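Side-chain contacts in acetylserotonin O-methyltransferase (PDB 4A6D), which catalyses the methylation of N-acetylserotonin by S-adenosyl-L-methionine, the step that yields melatonin, and works as a homodimer: residues Leu120-Ala123 / Val124-Gly127; Asn129-Leu132 / Glu133-Val137; Tyr84-Thr87 / Glu88-Asp92; Pro43-Val46 / Ala47-Ala50; Lys332-Ala336 / Ile337-Ile341. All coordinates share one frame; numbering follows the deposited sequence.

Contact 1. Residues Leu120-Ala123 / Val124-Gly127; sequences LADA and VREG
D122 and R125 make the one charged pairing here, a loose salt bridge from OD1 to NH1 of 3.4 Å that counts as only a weak hydrogen bond. The oxygen lies at the edge of the guanidinium, near its plane, while the two flat groups stand 55° apart. The chain of R125 is extended from CG to NE, and at its end NH1 also lies 3.5 Å from A121 CB. Its stronger partner is E30 of the second subunit, so a leucine in its place would probably leave that carboxylate without its mate across the dimer interface. E126 runs alongside D122, with D122 OD1 and E126 OE2 4.4 Å apart; the salt bridge of E126 OE1 to R128 probably offsets some of this like charge. These residues ride on the short helix 120-126, whose backbone bonds link V124 N, R125 N and E126 N to carbonyls four residues back. The helix stops at G127: its N still reaches A123 O at 2.8 Å, but phi is positive, a conformation glycine adopts without strain. Between the two segments the apolar contact is L120 CD1 on V124 CG2, 3.9 Å; L120 also packs on L301 and V305 of helix 294-305, and A123 on V305.

Contact 2. Residues Asn129-Leu132 / Glu133-Val137; sequences NQYL and ETFGV
The carbonyl oxygen of Q130 is gripped twice by T134, by its hydroxyl OG1 at 2.6 Å and by its backbone N at 2.9 Å. The two donors arrive from different directions: the amide N is tilted 19° from the carbonyl plane, whereas the hydroxyl stands well above it. T134 can do this because OG1 lies anti to its own carbonyl carbon, beside the backbone N (chi1 -39°), which turns the hydroxyl back toward the preceding turn. Threonine suits the place, since the hydroxyl adds a second bond while CG2 lies over one face of the F135 ring, 4.0 Å above its plane and offset toward the rim.

Q130 is the N-cap residue of the short helix 131-135, and the next bond of the turn, F135 N to Y131 O, measures 2.8 Å. One turn apart, the rings of Y131 and F135 run alongside each other and touch at their rims, with no stacking of one on the other. CD1 of Y131 comes within 3.6 Å of CD2 of F135, and the planes differ by 31°. Y131 carries this helix toward the active site, for its side chain touches Q306, a substrate-binding residue; F135 has a cation-pi partner in R148. At the far end G136, with positive phi, donates weakly to L132 O at 3.2 Å. The chain then turns back on itself, and the CA of L132 comes 3.6 Å from V137 O in a CA-H...O contact.

Contact 3. Residues Tyr84-Thr87 / Glu88-Asp92; sequences YRNT and ELSSD. With SO4 (sulfate ion), chain G.
T87 and S90 form a capping box at the start of helix 88-94, where the chain leaves the second strand of a two-stranded antiparallel sheet in the dimerisation domain. The bonds run both ways: S90 N donates to T87 OG1 at 3.1 Å and nearly straight, at 170°, while T87 N donates to S90 OG at 2.9 Å. Each hydroxyl oxygen sits between its own backbone N and carbonyl carbon (chi1 near +50° in both), the rotation that folds it back over the backbone of its partner. Small hydroxyl residues suit both positions, being short enough to reach the amide of the other: S90 N has no carbonyl acceptor in the first turn, and T87 N is the N-cap amide.

This is the close-packed side. S90 is buried, and N86, whose CB points toward the helix, brings OD1 to 2.9 Å from S90 OG. The carbonyl of L72 accepts from T87 OG1 and also lies within bonding reach of S90 OG; N86 ND2 is held by F34 O. S91 N, bonded to T87 O at 3.2 Å, continues the helix.

The other side is looser. E88 is exposed, its chain bent at chi2, and beside it lies a sulfate ion, probably picked up from the crystallisation solution. The ion sits at the N-terminus of the helix, where amide N-H groups point outward and the helix dipole is likely to favour an anion, and E88 N donates to sulfate O3 at 3.1 Å, the N-H...O angle being 172°.

Contact 4. Residues Pro43-Val46 / Ala47-Ala50; sequences PLDV and AAVA
D45 turns its carboxylate back onto the helix that follows it: OD1 accepts from A48 N at 2.9 Å, met nearly along the C-O axis. The rotation responsible sets CG between the backbone N and the carbonyl carbon (chi1 57°). The same oxygen lies 3.4 Å from A48 CB, so the carboxylate rests beside the methyl while it holds the amide. L44 comes to the helix from another direction. Its CB bond points toward the turn, where CB meets V49 CG2 at 3.9 Å and the branch CD2 reaches A48 CB at 4.1 Å. Alanine suits position 48, since its single methyl fits between the carboxylate and the leucine. V49 places CG2 anti to the carbonyl carbon, facing L44, and is itself buried against T60 and L64 of helix 57-69; L44 packs on L36 and L37 of helix 33-39.

D45 is thus the N-cap of helix 46-53 in the dimerisation domain. An alanine in place of D45 would probably leave the A48 amide with just the weak, bent bond to this residue's backbone carbonyl. That bond, A48 N to D45 O, is 3.2 Å long, while the same carbonyl accepts from V49 N at 3.1 Å in the carbonyl plane. A carboxylate at this end is likely to be favourable electrostatically as well, its negative charge facing the positive end of the helix dipole.

Contact 5. Residues Lys332-Ala336 / Ile337-Ile341; sequences KKTGA and IYDAI
T334 and D339 brace the turn of a beta hairpin, the one that joins strands 329-332 and 339-344 at the edge of the seven-stranded methyltransferase sheet. T334 holds OG1 between the backbone N and the carbonyl carbon (chi1 61°), from where the hydroxyl works in two directions. It donates to Y338 O at 2.7 Å, from above the carbonyl plane, and it accepts from A336 N at 3.0 Å, which makes an ST turn. Between T334 and A336, G335 takes a positive phi that a residue without a side chain adopts readily. Threonine suits its place because the hydroxyl spans the turn while CG2 lies 3.6 Å from Y338 O.

D339 crosses T334 obliquely. With CG anti to the carbonyl carbon (chi1 -54°), its carboxylate swings toward the other arm, and OD1 accepts a hydrogen bond from T334 N at 3.0 Å on its anti lone pair. OD2 is bound by the backbone N of L285, just after strand 278-283. Farther along, K332 and A340 form an antiparallel hydrogen-bonded pair.

The CB of Y338 points away from residues 332-336, and the ring meets W164 and R252, both S-adenosylmethionine-binding residues; one face carries I337 CG2. K333 bends at chi2 to run back over D339, yet its ammonium stays short of the carboxylate, and NZ has a long, weak ion pair with D287. A water fills the interval, accepting from K333 NZ at 3.0 Å and donating to D339 OD2 at 2.7 Å.

Overall arrangement
Along the chain the order is contact 4, contact 3, contact 1, contact 2, contact 5. Contacts 4 and 3 share the dimerisation domain, their centres about 15 Å apart, and touch where Y84 N probably bonds to L44 O, tying the segment before helix 46-53 to strand 81-86. Contacts 1 and 2 lie on the successive helices 120-126 and 131-135, with centres about 13 Å apart, and D122 and A123 pack against Q130. Contact 5 sits on the methyltransferase sheet, about 14 Å from contact 2 at the nearest atoms and across the chain's centre. Contacts 1, 3 and 5 all touch the second subunit, so dimerisation involves both domains, while contacts 2 and 5 approach the substrate and cofactor sites.

Contact 1. Residues Leu120-Ala123 / Val124-Gly127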
# COMPACT_ATOMS: atom_id res chain seq x y z
N LEU A 120 -8.61 -6.45 -5.59
CA LEU A 120 -7.62 -7.01 -6.53
C LEU A 120 -7.84 -8.48 -6.83
O LEU A 120 -7.81 -8.87 -8.01
CB LEU A 120 -6.15 -6.76 -6.09
CG LEU A 120 -5.08 -7.35 -7.02
CD1 LEU A 120 -5.15 -6.73 -8.42
CD2 LEU A 120 -3.71 -7.17 -6.48
N ALA A 121 -8.05 -9.29 -5.79
CA ALA A 121 -8.26 -10.74 -5.90
C ALA A 121 -9.43 -11.08 -6.82
O ALA A 121 -9.30 -12.01 -7.62
CB ALA A 121 -8.44 -11.36 -4.52
N ASP A 122 -10.52 -10.29 -6.78
CA ASP A 122 -11.67 -10.51 -7.65
C ASP A 122 -11.44 -10.02 -9.06
O ASP A 122 -11.94 -10.64 -9.99
CB ASP A 122 -12.95 -9.93 -7.06
CG ASP A 122 -13.40 -10.55 -5.76
OD1 ASP A 122 -12.99 -11.72 -5.47
OD2 ASP A 122 -14.15 -9.89 -5.01
N ALA A 123 -10.70 -8.90 -9.23
CA ALA A 123 -10.34 -8.36 -10.55
C ALA A 123 -9.44 -9.37 -11.27
O ALA A 123 -9.62 -9.61 -12.44
CB ALA A 123 -9.65 -7.01 -10.42
N VAL A 124 -8.55 -10.02 -10.53
CA VAL A 124 -7.70 -11.11 -11.02
C VAL A 124 -8.61 -12.32 -11.31
O VAL A 124 -8.59 -12.82 -12.43
CB VAL A 124 -6.53 -11.43 -10.04
CG1 VAL A 124 -5.82 -12.72 -10.41
CG2 VAL A 124 -5.53 -10.27 -9.97
N ARG A 125 -9.43 -12.76 -10.31
CA ARG A 125 -10.38 -13.87 -10.41
C ARG A 125 -11.29 -13.78 -11.64
O ARG A 125 -11.42 -14.77 -12.36
CB ARG A 125 -11.26 -13.96 -9.15
CG ARG A 125 -10.86 -15.07 -8.20
CD ARG A 125 -11.68 -15.07 -6.92
NE ARG A 125 -11.01 -15.81 -5.86
CZ ARG A 125 -10.55 -15.28 -4.73
NH1 ARG A 125 -10.70 -13.98 -4.49
NH2 ARG A 125 -9.96 -16.04 -3.81
N GLU A 126 -11.90 -12.61 -11.88
CA GLU A 126 -12.88 -12.40 -12.94
C GLU A 126 -12.34 -11.87 -14.24
O GLU A 126 -13.02 -11.98 -15.27
CB GLU A 126 -14.02 -11.49 -12.44
CG GLU A 126 -14.85 -12.09 -11.31
CD GLU A 126 -15.45 -11.11 -10.32
OE1 GLU A 126 -15.94 -10.04 -10.75
OE2 GLU A 126 -15.45 -11.43 -9.10
N GLY A 127 -11.18 -11.23 -14.18
CA GLY A 127 -10.56 -10.62 -15.35
C GLY A 127 -11.26 -9.34 -15.78
O GLY A 127 -11.21 -8.98 -16.96

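Contact 2. Residues Asn129-Leu132 / Glu133-Val137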
# COMPACT_ATOMS: atom_id res chain seq x y z
N ASN A 129 -12.74 -5.02 -14.36
CA ASN A 129 -12.71 -3.90 -13.42
C ASN A 129 -13.81 -3.97 -12.33
O ASN A 129 -14.79 -4.70 -12.48
CB ASN A 129 -12.69 -2.57 -14.14
CG ASN A 129 -14.00 -2.09 -14.71
OD1 ASN A 129 -14.96 -1.79 -13.99
ND2 ASN A 129 -14.01 -1.83 -16.01
N GLN A 130 -13.62 -3.23 -11.22
CA GLN A 130 -14.49 -3.29 -10.05
C GLN A 130 -15.17 -1.98 -9.62
O GLN A 130 -15.40 -1.80 -8.43
CB GLN A 130 -13.73 -3.91 -8.86
CG GLN A 130 -12.83 -5.10 -9.18
CD GLN A 130 -13.60 -6.34 -9.51
OE1 GLN A 130 -13.91 -6.63 -10.66
NE2 GLN A 130 -13.90 -7.12 -8.50
N TYR A 131 -15.51 -1.08 -10.55
CA TYR A 131 -16.20 0.16 -10.16
C TYR A 131 -17.56 -0.10 -9.51
O TYR A 131 -17.92 0.60 -8.55
CB TYR A 131 -16.35 1.12 -11.36
CG TYR A 131 -15.14 1.99 -11.59
CD1 TYR A 131 -14.92 3.14 -10.83
CD2 TYR A 131 -14.22 1.68 -12.59
CE1 TYR A 131 -13.79 3.93 -11.02
CE2 TYR A 131 -13.10 2.49 -12.82
CZ TYR A 131 -12.88 3.60 -12.02
OH TYR A 131 -11.78 4.39 -12.27
N LEU A 132 -18.31 -1.10 -10.00
CA LEU A 132 -19.60 -1.45 -9.43
C LEU A 132 -19.44 -2.07 -8.02
O LEU A 132 -20.23 -1.76 -7.13
CB LEU A 132 -20.41 -2.38 -10.36
CG LEU A 132 -21.89 -2.57 -9.96
CD1 LEU A 132 -22.80 -1.66 -10.75
CD2 LEU A 132 -22.32 -4.03 -10.08
N GLU A 133 -18.40 -2.91 -7.83
CA GLU A 133 -18.16 -3.59 -6.54
C GLU A 133 -17.56 -2.66 -5.49
O GLU A 133 -17.69 -2.94 -4.31
CB GLU A 133 -17.29 -4.85 -6.72
CG GLU A 133 -17.86 -5.90 -7.67
CD GLU A 133 -17.49 -5.82 -9.14
OE1 GLU A 133 -17.55 -4.71 -9.73
OE2 GLU A 133 -17.23 -6.89 -9.73
N THR A 134 -16.89 -1.57 -5.92
CA THR A 134 -16.22 -0.61 -5.04
C THR A 134 -17.05 0.63 -4.77
O THR A 134 -17.10 1.07 -3.62
CB THR A 134 -14.84 -0.18 -5.63
OG1 THR A 134 -14.18 -1.29 -6.22
CG2 THR A 134 -13.94 0.45 -4.60
N PHE A 135 -17.60 1.25 -5.83
CA PHE A 135 -18.32 2.52 -5.71
C PHE A 135 -19.83 2.45 -5.89
O PHE A 135 -20.51 3.46 -5.66
CB PHE A 135 -17.70 3.57 -6.65
CG PHE A 135 -16.23 3.83 -6.41
CD1 PHE A 135 -15.80 4.60 -5.33
CD2 PHE A 135 -15.27 3.34 -7.29
CE1 PHE A 135 -14.44 4.85 -5.12
CE2 PHE A 135 -13.91 3.60 -7.09
CZ PHE A 135 -13.51 4.35 -6.00
N GLY A 136 -20.34 1.29 -6.32
CA GLY A 136 -21.76 1.08 -6.60
C GLY A 136 -22.18 1.66 -7.95
O GLY A 136 -23.31 1.47 -8.41
N VAL A 137 -21.24 2.37 -8.60
CA VAL A 137 -21.40 3.07 -9.87
C VAL A 137 -21.22 2.14 -11.10
O VAL A 137 -20.13 1.57 -11.28
CB VAL A 137 -20.49 4.35 -9.91
CG1 VAL A 137 -20.47 4.99 -11.30
CG2 VAL A 137 -20.92 5.37 -8.86

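Contact 3. Residues Tyr84-Thr87 / Glu88-Asp92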
# COMPACT_ATOMS: atom_id res chain seq x y z
N TYR A 84 10.12 20.66 12.09
CA TYR A 84 10.06 20.01 10.79
C TYR A 84 10.16 20.98 9.66
O TYR A 84 9.67 22.10 9.77
CB TYR A 84 8.77 19.19 10.68
CG TYR A 84 8.62 18.19 11.80
CD1 TYR A 84 8.01 18.54 13.01
CD2 TYR A 84 9.14 16.90 11.68
CE1 TYR A 84 7.95 17.65 14.08
CE2 TYR A 84 9.06 16.00 12.74
CZ TYR A 84 8.47 16.38 13.93
OH TYR A 84 8.33 15.46 14.94
N ARG A 85 10.81 20.56 8.58
CA ARG A 85 10.98 21.36 7.38
C ARG A 85 10.88 20.45 6.15
O ARG A 85 11.06 19.24 6.27
CB ARG A 85 12.31 22.16 7.44
CG ARG A 85 13.56 21.42 6.96
CD ARG A 85 14.82 22.18 7.31
NE ARG A 85 15.89 21.28 7.77
CZ ARG A 85 15.98 20.76 8.99
NH1 ARG A 85 15.04 21.02 9.91
NH2 ARG A 85 16.98 19.95 9.31
N ASN A 86 10.58 21.03 4.98
CA ASN A 86 10.49 20.28 3.72
C ASN A 86 11.88 19.87 3.22
O ASN A 86 12.89 20.49 3.58
CB ASN A 86 9.77 21.11 2.65
CG ASN A 86 8.26 21.05 2.67
OD1 ASN A 86 7.65 19.99 2.76
ND2 ASN A 86 7.63 22.21 2.48
N THR A 87 11.90 18.82 2.39
CA THR A 87 13.08 18.30 1.71
C THR A 87 13.07 18.87 0.28
O THR A 87 12.18 19.65 -0.07
CB THR A 87 13.01 16.77 1.63
OG1 THR A 87 11.73 16.38 1.13
CG2 THR A 87 13.32 16.10 2.96
N GLU A 88 14.03 18.44 -0.57
CA GLU A 88 14.05 18.86 -1.98
C GLU A 88 12.88 18.17 -2.66
O GLU A 88 12.15 18.80 -3.41
CB GLU A 88 15.38 18.49 -2.65
CG GLU A 88 16.51 19.46 -2.35
CD GLU A 88 16.71 20.61 -3.32
OE1 GLU A 88 15.83 20.86 -4.18
OE2 GLU A 88 17.77 21.28 -3.21
N LEU A 89 12.66 16.88 -2.29
CA LEU A 89 11.58 16.01 -2.76
C LEU A 89 10.20 16.64 -2.56
O LEU A 89 9.44 16.75 -3.52
CB LEU A 89 11.67 14.66 -1.98
CG LEU A 89 11.01 13.43 -2.61
CD1 LEU A 89 11.58 12.15 -2.03
CD2 LEU A 89 9.50 13.44 -2.45
N SER A 90 9.85 16.99 -1.32
CA SER A 90 8.55 17.54 -0.95
C SER A 90 8.31 18.93 -1.49
O SER A 90 7.18 19.24 -1.87
CB SER A 90 8.30 17.46 0.55
OG SER A 90 9.33 18.04 1.34
N SER A 91 9.35 19.76 -1.55
CA SER A 91 9.25 21.11 -2.09
C SER A 91 8.92 21.03 -3.60
O SER A 91 7.96 21.67 -4.06
CB SER A 91 10.56 21.87 -1.85
OG SER A 91 10.59 23.09 -2.57
N ASP A 92 9.66 20.18 -4.33
CA ASP A 92 9.50 19.99 -5.76
C ASP A 92 8.27 19.19 -6.17
O ASP A 92 7.69 19.49 -7.21
CB ASP A 92 10.76 19.35 -6.37
CG ASP A 92 12.09 20.07 -6.15
OD1 ASP A 92 12.06 21.29 -5.86
OD2 ASP A 92 13.15 19.41 -6.25
S SO4 G . 17.24 17.67 1.40
O1 SO4 G . 18.19 18.30 0.46
O2 SO4 G . 16.43 18.72 2.01
O3 SO4 G . 16.36 16.75 0.66
O4 SO4 G . 17.97 16.94 2.44

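Contact 4. Residues Pro43-Val46 / Ala47-Ala50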
# COMPACT_ATOMS: atom_id res chain seq x y z
N PRO A 43 10.84 26.60 9.97
CA PRO A 43 10.36 25.26 10.35
C PRO A 43 9.30 25.31 11.45
O PRO A 43 9.30 26.25 12.25
CB PRO A 43 11.63 24.54 10.80
CG PRO A 43 12.50 25.61 11.32
CD PRO A 43 12.19 26.85 10.52
N LEU A 44 8.39 24.31 11.49
CA LEU A 44 7.29 24.24 12.46
C LEU A 44 7.32 23.03 13.39
O LEU A 44 7.67 21.93 12.94
CB LEU A 44 5.93 24.22 11.72
CG LEU A 44 5.54 25.34 10.79
CD1 LEU A 44 4.26 24.99 10.07
CD2 LEU A 44 5.37 26.65 11.54
N ASP A 45 6.86 23.20 14.65
CA ASP A 45 6.74 22.09 15.61
C ASP A 45 5.39 21.36 15.41
O ASP A 45 4.56 21.83 14.63
CB ASP A 45 6.93 22.56 17.07
CG ASP A 45 6.00 23.65 17.59
OD1 ASP A 45 4.81 23.66 17.19
OD2 ASP A 45 6.43 24.45 18.44
N VAL A 46 5.19 20.22 16.11
CA VAL A 46 3.97 19.37 16.07
C VAL A 46 2.69 20.19 16.29
O VAL A 46 1.77 20.13 15.47
CB VAL A 46 4.06 18.12 17.02
CG1 VAL A 46 2.76 17.32 17.04
CG2 VAL A 46 5.24 17.22 16.66
N ALA A 47 2.64 20.96 17.39
CA ALA A 47 1.50 21.80 17.77
C ALA A 47 1.15 22.85 16.72
O ALA A 47 -0.02 23.17 16.58
CB ALA A 47 1.75 22.46 19.11
N ALA A 48 2.15 23.38 15.98
CA ALA A 48 1.93 24.37 14.92
C ALA A 48 1.41 23.71 13.64
O ALA A 48 0.62 24.32 12.90
CB ALA A 48 3.21 25.15 14.63
N VAL A 49 1.85 22.45 13.37
CA VAL A 49 1.40 21.67 12.21
C VAL A 49 -0.04 21.21 12.49
O VAL A 49 -0.93 21.55 11.72
CB VAL A 49 2.34 20.49 11.83
CG1 VAL A 49 1.77 19.66 10.69
CG2 VAL A 49 3.73 20.99 11.47
N ALA A 50 -0.26 20.52 13.64
CA ALA A 50 -1.57 20.02 14.10
C ALA A 50 -2.66 21.09 14.04
O ALA A 50 -3.78 20.79 13.62
CB ALA A 50 -1.46 19.45 15.50

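Contact 5. Residues Lys332-Ala336 / Ile337-Ile341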
# COMPACT_ATOMS: atom_id res chain seq x y z
N LYS A 332 10.64 5.05 -28.82
CA LYS A 332 11.81 5.58 -28.14
C LYS A 332 11.58 5.39 -26.66
O LYS A 332 10.54 5.85 -26.15
CB LYS A 332 12.05 7.06 -28.48
CG LYS A 332 12.42 7.36 -29.95
CD LYS A 332 13.92 7.20 -30.27
CE LYS A 332 14.22 7.11 -31.75
NZ LYS A 332 14.14 8.43 -32.42
N LYS A 333 12.49 4.65 -25.99
CA LYS A 333 12.43 4.45 -24.54
C LYS A 333 13.15 5.65 -23.93
O LYS A 333 14.34 5.84 -24.17
CB LYS A 333 13.02 3.09 -24.09
CG LYS A 333 11.93 2.00 -23.96
CD LYS A 333 12.16 1.03 -22.78
CE LYS A 333 10.90 0.29 -22.37
NZ LYS A 333 10.93 -0.25 -20.97
N THR A 334 12.39 6.52 -23.23
CA THR A 334 12.85 7.79 -22.65
C THR A 334 13.68 7.67 -21.38
O THR A 334 14.37 8.64 -21.01
CB THR A 334 11.65 8.71 -22.34
OG1 THR A 334 10.81 8.04 -21.40
CG2 THR A 334 10.88 9.15 -23.61
N GLY A 335 13.55 6.54 -20.69
CA GLY A 335 14.16 6.30 -19.39
C GLY A 335 13.21 6.81 -18.32
O GLY A 335 13.52 6.74 -17.13
N ALA A 336 12.02 7.31 -18.74
CA ALA A 336 10.99 7.83 -17.84
C ALA A 336 9.79 6.88 -17.78
O ALA A 336 9.84 5.79 -18.35
CB ALA A 336 10.58 9.23 -18.28
N ILE A 337 8.74 7.23 -17.02
CA ILE A 337 7.58 6.34 -16.97
C ILE A 337 6.98 6.22 -18.40
O ILE A 337 6.81 5.11 -18.91
CB ILE A 337 6.55 6.77 -15.89
CG1 ILE A 337 7.17 6.66 -14.47
CG2 ILE A 337 5.27 5.94 -16.00
CD1 ILE A 337 6.45 7.51 -13.42
N TYR A 338 6.77 7.37 -19.07
CA TYR A 338 6.18 7.40 -20.40
C TYR A 338 7.15 7.45 -21.55
O TYR A 338 8.12 8.21 -21.55
CB TYR A 338 5.03 8.41 -20.49
CG TYR A 338 3.93 8.05 -19.52
CD1 TYR A 338 3.03 7.03 -19.81
CD2 TYR A 338 3.91 8.60 -18.24
CE1 TYR A 338 2.10 6.60 -18.86
CE2 TYR A 338 2.93 8.23 -17.31
CZ TYR A 338 2.04 7.22 -17.62
OH TYR A 338 1.11 6.82 -16.69
N ASP A 339 6.89 6.57 -22.52
CA ASP A 339 7.69 6.45 -23.74
C ASP A 339 6.91 7.01 -24.92
O ASP A 339 5.73 7.37 -24.78
CB ASP A 339 8.13 4.99 -23.96
CG ASP A 339 8.85 4.38 -22.77
OD1 ASP A 339 9.99 4.83 -22.47
OD2 ASP A 339 8.29 3.44 -22.15
N ALA A 340 7.53 7.06 -26.08
CA ALA A 340 6.86 7.59 -27.29
C ALA A 340 6.97 6.62 -28.44
O ALA A 340 8.03 6.04 -28.67
CB ALA A 340 7.49 8.91 -27.69
N ILE A 341 5.86 6.46 -29.16
CA ILE A 341 5.76 5.68 -30.41
C ILE A 341 5.25 6.62 -31.49
O ILE A 341 4.25 7.32 -31.27
CB ILE A 341 4.76 4.49 -30.29
CG1 ILE A 341 5.30 3.39 -29.39
CG2 ILE A 341 4.36 3.95 -31.70
CD1 ILE A 341 4.26 2.56 -28.89
O HOH W 1 8.82 1.78 -20.12